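PDB 7JQP: encapsidation protein, which probably acts as the ring ATPase of a phage DNA packaging motor, coupling ATP hydrolysis to movement of the viral genome into the capsid. Local coordinates for residues K272-Y277 against I309-N314; Q280-A285 against Y297-T302. All blocks are in the same frame, centred on the assembly; numbering follows the deposited sequence.

Contact 1: K272-Y277 against I309-N314; sequences KLLVKY and ITVFNN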
ATOM      1  N   LYS A 272      -0.252  36.861  30.632  1.00 46.44           N
ATOM      2  CA  LYS A 272      -1.095  35.921  31.364  1.00 39.78           C
ATOM      3  C   LYS A 272      -0.287  34.733  31.869  1.00 46.43           C
ATOM      4  O   LYS A 272      -0.491  34.270  32.997  1.00 46.82           O
ATOM      5  CB  LYS A 272      -2.234  35.450  30.461  1.00 34.27           C
ATOM      6  CG  LYS A 272      -3.464  34.926  31.179  1.00 58.02           C
ATOM      7  CD  LYS A 272      -4.495  34.441  30.165  1.00 65.31           C
ATOM      8  CE  LYS A 272      -5.800  34.037  30.828  1.00 86.88           C
ATOM      9  NZ  LYS A 272      -6.954  34.178  29.892  1.00 89.24           N
ATOM     10  N   LEU A 273       0.630  34.225  31.052  1.00 50.56           N
ATOM     11  CA  LEU A 273       1.446  33.079  31.418  1.00 54.65           C
ATOM     12  C   LEU A 273       2.839  33.244  30.832  1.00 46.51           C
ATOM     13  O   LEU A 273       3.055  34.016  29.895  1.00 38.32           O
ATOM     14  CB  LEU A 273       0.811  31.763  30.943  1.00 52.71           C
ATOM     15  CG  LEU A 273       0.411  31.633  29.474  1.00 52.75           C
ATOM     16  CD1 LEU A 273       1.607  31.496  28.554  1.00 48.54           C
ATOM     17  CD2 LEU A 273      -0.532  30.439  29.300  1.00 70.36           C
ATOM     18  N   LEU A 274       3.787  32.508  31.404  1.00 39.92           N
ATOM     19  CA  LEU A 274       5.180  32.559  30.987  1.00 42.67           C
ATOM     20  C   LEU A 274       5.708  31.144  30.810  1.00 40.26           C
ATOM     21  O   LEU A 274       5.329  30.232  31.552  1.00 35.38           O
ATOM     22  CB  LEU A 274       6.049  33.301  32.009  1.00 33.93           C
ATOM     23  CG  LEU A 274       5.788  34.793  32.199  1.00 35.11           C
ATOM     24  CD1 LEU A 274       6.223  35.236  33.585  1.00 32.21           C
ATOM     25  CD2 LEU A 274       6.518  35.592  31.133  1.00 45.11           C
ATOM     26  N   VAL A 275       6.578  30.968  29.820  1.00 41.26           N
ATOM     27  CA  VAL A 275       7.316  29.729  29.619  1.00 38.21           C
ATOM     28  C   VAL A 275       8.787  30.096  29.477  1.00 40.11           C
ATOM     29  O   VAL A 275       9.132  31.002  28.710  1.00 35.88           O
ATOM     30  CB  VAL A 275       6.815  28.954  28.384  1.00 43.63           C
ATOM     31  CG1 VAL A 275       7.092  29.724  27.106  1.00 41.89           C
ATOM     32  CG2 VAL A 275       7.451  27.568  28.324  1.00 56.63           C
ATOM     33  N   LYS A 276       9.647  29.412  30.229  1.00 38.74           N
ATOM     34  CA  LYS A 276      11.081  29.680  30.196  1.00 41.82           C
ATOM     35  C   LYS A 276      11.685  28.838  29.077  1.00 37.22           C
ATOM     36  O   LYS A 276      11.686  27.604  29.149  1.00 42.58           O
ATOM     37  CB  LYS A 276      11.742  29.371  31.537  1.00 50.19           C
ATOM     38  CG  LYS A 276      13.253  29.596  31.516  1.00 31.08           C
ATOM     39  CD  LYS A 276      13.890  29.487  32.897  1.00 50.09           C
ATOM     40  CE  LYS A 276      13.734  28.103  33.506  1.00 64.98           C
ATOM     41  NZ  LYS A 276      14.403  28.026  34.838  1.00 70.80           N
ATOM     42  N   TYR A 277      12.198  29.502  28.044  1.00 29.68           N
ATOM     43  CA  TYR A 277      12.763  28.807  26.899  1.00 32.41           C
ATOM     44  C   TYR A 277      14.027  29.508  26.433  1.00 33.24           C
ATOM     45  O   TYR A 277      14.026  30.723  26.213  1.00 34.77           O
ATOM     46  CB  TYR A 277      11.763  28.733  25.740  1.00 33.74           C
ATOM     47  CG  TYR A 277      12.103  27.648  24.748  1.00 38.37           C
ATOM     48  CD1 TYR A 277      11.976  26.311  25.095  1.00 43.35           C
ATOM     49  CD2 TYR A 277      12.565  27.956  23.477  1.00 38.77           C
ATOM     50  CE1 TYR A 277      12.290  25.309  24.201  1.00 43.53           C
ATOM     51  CE2 TYR A 277      12.882  26.960  22.574  1.00 39.11           C
ATOM     52  CZ  TYR A 277      12.743  25.638  22.942  1.00 44.86           C
ATOM     53  OH  TYR A 277      13.056  24.639  22.050  1.00 61.28           O
ATOM     54  N   ILE A 309       3.606  35.627  38.393  1.00 52.75           N
ATOM     55  CA  ILE A 309       3.117  34.997  37.172  1.00 39.44           C
ATOM     56  C   ILE A 309       3.703  33.595  37.062  1.00 41.48           C
ATOM     57  O   ILE A 309       4.906  33.389  37.265  1.00 47.53           O
ATOM     58  CB  ILE A 309       3.466  35.850  35.944  1.00 36.88           C
ATOM     59  CG1 ILE A 309       2.846  37.244  36.086  1.00 40.72           C
ATOM     60  CG2 ILE A 309       2.978  35.165  34.673  1.00 40.61           C
ATOM     61  CD1 ILE A 309       3.136  38.183  34.930  1.00 33.73           C
ATOM     62  N   THR A 310       2.852  32.625  36.731  1.00 55.17           N
ATOM     63  CA  THR A 310       3.296  31.240  36.644  1.00 55.13           C
ATOM     64  C   THR A 310       4.244  31.060  35.464  1.00 55.06           C
ATOM     65  O   THR A 310       4.071  31.671  34.405  1.00 55.01           O
ATOM     66  CB  THR A 310       2.099  30.298  36.500  1.00 59.92           C
ATOM     67  OG1 THR A 310       1.584  30.374  35.163  1.00 65.65           O
ATOM     68  CG2 THR A 310       0.998  30.665  37.493  1.00 55.15           C
ATOM     69  N   VAL A 311       5.255  30.215  35.654  1.00 55.06           N
ATOM     70  CA  VAL A 311       6.268  29.940  34.644  1.00 55.00           C
ATOM     71  C   VAL A 311       6.260  28.452  34.336  1.00 54.95           C
ATOM     72  O   VAL A 311       6.243  27.624  35.254  1.00 69.33           O
ATOM     73  CB  VAL A 311       7.667  30.387  35.103  1.00 55.05           C
ATOM     74  CG1 VAL A 311       8.707  30.021  34.052  1.00 55.00           C
ATOM     75  CG2 VAL A 311       7.678  31.877  35.388  1.00 55.11           C
ATOM     76  N   PHE A 312       6.260  28.111  33.053  1.00 54.87           N
ATOM     77  CA  PHE A 312       6.300  26.725  32.605  1.00 54.82           C
ATOM     78  C   PHE A 312       7.660  26.431  32.001  1.00 56.47           C
ATOM     79  O   PHE A 312       8.148  27.188  31.157  1.00 61.20           O
ATOM     80  CB  PHE A 312       5.168  26.457  31.603  1.00 65.33           C
ATOM     81  CG  PHE A 312       3.831  26.543  32.241  1.00 78.08           C
ATOM     82  CD1 PHE A 312       3.282  25.439  32.868  1.00 88.68           C
ATOM     83  CD2 PHE A 312       3.147  27.746  32.277  1.00 73.60           C
ATOM     84  CE1 PHE A 312       2.087  25.533  33.518  1.00 85.85           C
ATOM     85  CE2 PHE A 312       1.932  27.843  32.896  1.00 76.00           C
ATOM     86  CZ  PHE A 312       1.446  26.769  33.588  1.00 80.57           C
ATOM     87  N   ASN A 313       8.271  25.336  32.436  1.00 65.11           N
ATOM     88  CA  ASN A 313       9.601  24.960  31.981  1.00 65.62           C
ATOM     89  C   ASN A 313       9.519  23.611  31.286  1.00 61.97           C
ATOM     90  O   ASN A 313       9.106  22.615  31.891  1.00 59.00           O
ATOM     91  CB  ASN A 313      10.584  24.928  33.153  1.00 60.66           C
ATOM     92  CG  ASN A 313      12.026  24.821  32.702  1.00 61.01           C
ATOM     93  OD1 ASN A 313      12.820  24.112  33.310  1.00 79.88           O
ATOM     94  ND2 ASN A 313      12.370  25.527  31.631  1.00 54.81           N
ATOM     95  N   ASN A 314       9.919  23.589  30.015  1.00 63.87           N
ATOM     96  CA  ASN A 314       9.915  22.353  29.245  1.00 61.22           C
ATOM     97  C   ASN A 314      10.988  21.393  29.739  1.00 64.51           C
ATOM     98  O   ASN A 314      10.784  20.174  29.749  1.00 65.01           O
ATOM     99  CB  ASN A 314      10.120  22.677  27.767  1.00 69.33           C
ATOM    100  CG  ASN A 314      10.295  21.443  26.917  1.00 74.44           C
ATOM    101  OD1 ASN A 314       9.574  20.461  27.075  1.00 89.98           O
ATOM    102  ND2 ASN A 314      11.266  21.483  26.013  1.00 75.88           N
TER
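Leu274 and Val275 pair with Val311 and Phe312 as parallel neighbours in the smaller, six-stranded sheet of the subunit. Three backbone hydrogen bonds zip the strands together. Leu274 N gives to Thr310 O (3.1 Å), Phe312 N gives to Leu274 O (2.8 Å), and Lys276 N gives to Phe312 O (2.8 Å). Leu274 thus uses both its amide and its carbonyl toward the same strand. On one face of the sheet, CD1 of Leu274 packs on CG2 of Ile309 at 3.4 Å, the two side chains crossing at about a right angle. Val311 continues this apolar patch, with CG2 against Leu274 CB and CG1 against Lys276 CB. The other face carries Val275 and Phe312, where Val275 CG2 lies 4.1 Å from Phe312 CB. The Phe312 ring turns its edge to Leu274 O, with CD2 nearest. Asn313 has CG anti to the backbone N (chi1 -168°), which carries ND2 to Lys276 O in a weak bond of 3.3 Å. The same ND2 lies against Lys276 CE. Lys276 bends at chi3, and its NZ forms a salt bridge with Glu323. Strand 273-277 bonds on its second edge to strand 280-288, and strand 311-313 bonds to Val324. Helix 328-343 meets Leu273 and Phe312, while helix 352-365 packs on Val275 and Tyr277.

Contact 2: Q280-A285 against Y297-T302; sequences QYLGIA and YQVYKT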
ATOM      1  N   GLN A 280      15.523  32.532  28.247  1.00 31.40           N
ATOM      2  CA  GLN A 280      14.614  33.666  28.209  1.00 33.16           C
ATOM      3  C   GLN A 280      13.248  33.194  28.680  1.00 34.54           C
ATOM      4  O   GLN A 280      13.021  32.001  28.902  1.00 48.93           O
ATOM      5  CB  GLN A 280      14.508  34.267  26.805  1.00 39.98           C
ATOM      6  CG  GLN A 280      15.544  35.325  26.474  1.00 65.72           C
ATOM      7  CD  GLN A 280      15.315  35.937  25.103  1.00 59.14           C
ATOM      8  OE1 GLN A 280      14.617  35.364  24.264  1.00 35.72           O
ATOM      9  NE2 GLN A 280      15.892  37.114  24.873  1.00 53.70           N
ATOM     10  N   TYR A 281      12.329  34.143  28.824  1.00 27.65           N
ATOM     11  CA  TYR A 281      10.953  33.846  29.191  1.00 36.94           C
ATOM     12  C   TYR A 281      10.029  34.362  28.100  1.00 43.78           C
ATOM     13  O   TYR A 281      10.094  35.539  27.730  1.00 35.60           O
ATOM     14  CB  TYR A 281      10.584  34.472  30.536  1.00 29.54           C
ATOM     15  CG  TYR A 281      11.463  34.021  31.678  1.00 27.74           C
ATOM     16  CD1 TYR A 281      12.726  34.566  31.864  1.00 33.70           C
ATOM     17  CD2 TYR A 281      11.032  33.050  32.570  1.00 40.45           C
ATOM     18  CE1 TYR A 281      13.534  34.159  32.907  1.00 34.56           C
ATOM     19  CE2 TYR A 281      11.834  32.636  33.615  1.00 54.27           C
ATOM     20  CZ  TYR A 281      13.083  33.194  33.780  1.00 46.45           C
ATOM     21  OH  TYR A 281      13.884  32.785  34.823  1.00 59.19           O
ATOM     22  N   LEU A 282       9.186  33.477  27.582  1.00 42.65           N
ATOM     23  CA  LEU A 282       8.195  33.829  26.578  1.00 33.57           C
ATOM     24  C   LEU A 282       6.849  34.004  27.263  1.00 32.14           C
ATOM     25  O   LEU A 282       6.441  33.154  28.060  1.00 42.09           O
ATOM     26  CB  LEU A 282       8.093  32.753  25.501  1.00 38.06           C
ATOM     27  CG  LEU A 282       9.337  32.460  24.666  1.00 34.74           C
ATOM     28  CD1 LEU A 282       9.067  31.253  23.778  1.00 44.15           C
ATOM     29  CD2 LEU A 282       9.730  33.661  23.835  1.00 33.19           C
ATOM     30  N   GLY A 283       6.170  35.101  26.959  1.00 36.01           N
ATOM     31  CA  GLY A 283       4.904  35.404  27.590  1.00 41.28           C
ATOM     32  C   GLY A 283       3.828  35.661  26.559  1.00 36.09           C
ATOM     33  O   GLY A 283       4.086  36.183  25.475  1.00 42.95           O
ATOM     34  N   ILE A 284       2.606  35.275  26.916  1.00 39.38           N
ATOM     35  CA  ILE A 284       1.422  35.523  26.105  1.00 45.14           C
ATOM     36  C   ILE A 284       0.511  36.452  26.890  1.00 36.77           C
ATOM     37  O   ILE A 284       0.157  36.159  28.037  1.00 35.50           O
ATOM     38  CB  ILE A 284       0.691  34.219  25.739  1.00 43.84           C
ATOM     39  CG1 ILE A 284       1.553  33.382  24.793  1.00 42.98           C
ATOM     40  CG2 ILE A 284      -0.662  34.534  25.117  1.00 49.99           C
ATOM     41  CD1 ILE A 284       0.952  32.042  24.417  1.00 46.31           C
ATOM     42  N   ALA A 285       0.130  37.566  26.274  1.00 40.98           N
ATOM     43  CA  ALA A 285      -0.705  38.570  26.913  1.00 38.01           C
ATOM     44  C   ALA A 285      -2.052  38.617  26.211  1.00 42.60           C
ATOM     45  O   ALA A 285      -2.114  38.693  24.979  1.00 45.78           O
ATOM     46  CB  ALA A 285      -0.042  39.948  26.873  1.00 35.74           C
ATOM     47  N   TYR A 297       2.083  38.284  21.718  1.00 35.54           N
ATOM     48  CA  TYR A 297       3.160  37.350  22.019  1.00 33.38           C
ATOM     49  C   TYR A 297       4.419  38.158  22.294  1.00 36.13           C
ATOM     50  O   TYR A 297       4.871  38.917  21.430  1.00 33.33           O
ATOM     51  CB  TYR A 297       3.374  36.376  20.861  1.00 42.09           C
ATOM     52  CG  TYR A 297       2.343  35.272  20.791  1.00 34.43           C
ATOM     53  CD1 TYR A 297       0.996  35.538  20.995  1.00 39.27           C
ATOM     54  CD2 TYR A 297       2.718  33.965  20.513  1.00 41.40           C
ATOM     55  CE1 TYR A 297       0.054  34.532  20.934  1.00 42.39           C
ATOM     56  CE2 TYR A 297       1.780  32.953  20.446  1.00 47.35           C
ATOM     57  CZ  TYR A 297       0.449  33.243  20.656  1.00 43.16           C
ATOM     58  OH  TYR A 297      -0.491  32.241  20.593  1.00 46.67           O
ATOM     59  N   GLN A 298       4.984  37.991  23.490  1.00 35.24           N
ATOM     60  CA  GLN A 298       6.091  38.819  23.939  1.00 41.08           C
ATOM     61  C   GLN A 298       7.222  37.951  24.475  1.00 36.46           C
ATOM     62  O   GLN A 298       7.033  36.783  24.823  1.00 34.44           O
ATOM     63  CB  GLN A 298       5.652  39.814  25.031  1.00 49.79           C
ATOM     64  CG  GLN A 298       4.268  40.409  24.837  1.00 37.61           C
ATOM     65  CD  GLN A 298       3.660  40.895  26.145  1.00 41.62           C
ATOM     66  OE1 GLN A 298       3.938  40.346  27.212  1.00 37.41           O
ATOM     67  NE2 GLN A 298       2.834  41.931  26.067  1.00 48.52           N
ATOM     68  N   VAL A 299       8.406  38.559  24.548  1.00 37.88           N
ATOM     69  CA  VAL A 299       9.608  37.929  25.080  1.00 39.09           C
ATOM     70  C   VAL A 299      10.178  38.829  26.164  1.00 44.52           C
ATOM     71  O   VAL A 299      10.316  40.041  25.960  1.00 48.37           O
ATOM     72  CB  VAL A 299      10.657  37.686  23.977  1.00 32.98           C
ATOM     73  CG1 VAL A 299      11.840  36.907  24.525  1.00 43.05           C
ATOM     74  CG2 VAL A 299      10.019  36.963  22.798  1.00 44.92           C
ATOM     75  N   TYR A 300      10.499  38.246  27.316  1.00 37.82           N
ATOM     76  CA  TYR A 300      11.080  38.974  28.437  1.00 38.59           C
ATOM     77  C   TYR A 300      12.444  38.383  28.764  1.00 40.50           C
ATOM     78  O   TYR A 300      12.565  37.174  28.991  1.00 41.61           O
ATOM     79  CB  TYR A 300      10.164  38.917  29.662  1.00 39.90           C
ATOM     80  CG  TYR A 300       8.835  39.606  29.453  1.00 35.33           C
ATOM     81  CD1 TYR A 300       7.741  38.906  28.963  1.00 41.71           C
ATOM     82  CD2 TYR A 300       8.673  40.955  29.741  1.00 39.99           C
ATOM     83  CE1 TYR A 300       6.523  39.528  28.766  1.00 40.60           C
ATOM     84  CE2 TYR A 300       7.458  41.586  29.548  1.00 42.83           C
ATOM     85  CZ  TYR A 300       6.387  40.869  29.059  1.00 44.05           C
ATOM     86  OH  TYR A 300       5.178  41.496  28.865  1.00 44.81           O
ATOM     87  N   LYS A 301      13.469  39.240  28.783  1.00 47.97           N
ATOM     88  CA  LYS A 301      14.822  38.771  29.070  1.00 47.50           C
ATOM     89  C   LYS A 301      14.965  38.334  30.524  1.00 51.92           C
ATOM     90  O   LYS A 301      15.685  37.372  30.817  1.00 46.88           O
ATOM     91  CB  LYS A 301      15.838  39.863  28.735  1.00 45.45           C
ATOM     92  CG  LYS A 301      16.153  39.971  27.246  1.00 55.73           C
ATOM     93  CD  LYS A 301      17.196  41.044  26.961  1.00 62.86           C
ATOM     94  CE  LYS A 301      17.760  40.907  25.551  1.00 75.84           C
ATOM     95  NZ  LYS A 301      18.981  41.739  25.347  1.00 81.51           N
ATOM     96  N   THR A 302      14.303  39.030  31.449  1.00 51.43           N
ATOM     97  CA  THR A 302      14.416  38.718  32.867  1.00 43.39           C
ATOM     98  C   THR A 302      13.038  38.746  33.516  1.00 37.73           C
ATOM     99  O   THR A 302      12.104  39.377  33.017  1.00 50.76           O
ATOM    100  CB  THR A 302      15.348  39.701  33.594  1.00 45.08           C
ATOM    101  OG1 THR A 302      15.504  39.296  34.959  1.00 58.55           O
ATOM    102  CG2 THR A 302      14.779  41.116  33.552  1.00 39.20           C
TER
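Tyr281 and Tyr300 bond through their backbones in both directions, with Tyr281 N to Tyr300 O at 3.0 Å and Tyr300 N to Tyr281 O at 2.8 Å. Gly283 and Gln298 form the second such pair, with Gly283 N to Gln298 O at 2.9 Å and Gln298 N to Gly283 O at 2.8 Å. Leu282 with Val299 is the non-hydrogen-bonded pair between them, and Ile284 with Tyr297 is the next one beyond Gly283 and Gln298. This is the ladder of an antiparallel beta hairpin made by strands 280-288 and 293-300. Apolar contacts fill the face of Leu282, Val299, Ile284 and Tyr297. Leu282 CD2 meets Val299 CG2 at 3.5 Å, the two side chains lying side by side. Ile284 makes a CH-pi contact, with CG1 4.2 Å from the centroid of the Tyr297 ring and almost straight above it. With chi1 at -67°, this CG1 stands anti to the carbonyl carbon, which brings it there. The Tyr297 hydroxyl hydrogen-bonds to Tyr338 O. Polar side chains also pack across the strands. The extended chain of Gln280 runs beside Lys301, and its CD lies against Val299 CG1. On the face of Tyr281 and Tyr300, Ala285 CB touches Gln298 NE2 at 3.6 Å.

In the fold
Contacts 1 and 2 are adjacent ladders of one mixed sheet, their centres about 8 Å apart. Strands 273-277 and 280-288 are neighbours in it and join the two ladders. Lys272 N with Ile284 O and Val275 O with Leu282 N are probable hydrogen bonds between them. Along the chain, 272-277 comes first, then 280-285, 297-302 and 309-314, so contact 2 is nested inside the loop closed by contact 1. Helices 328-343 and 352-365 pack against both contacts. The larger, eleven-stranded sheet, with its probable P-loop, is formed earlier in the chain. The two contacts form the middle of a separate C-terminal sheet, their centres about 30 Å (contact 1) and 27 Å (contact 2) from the chain's centre.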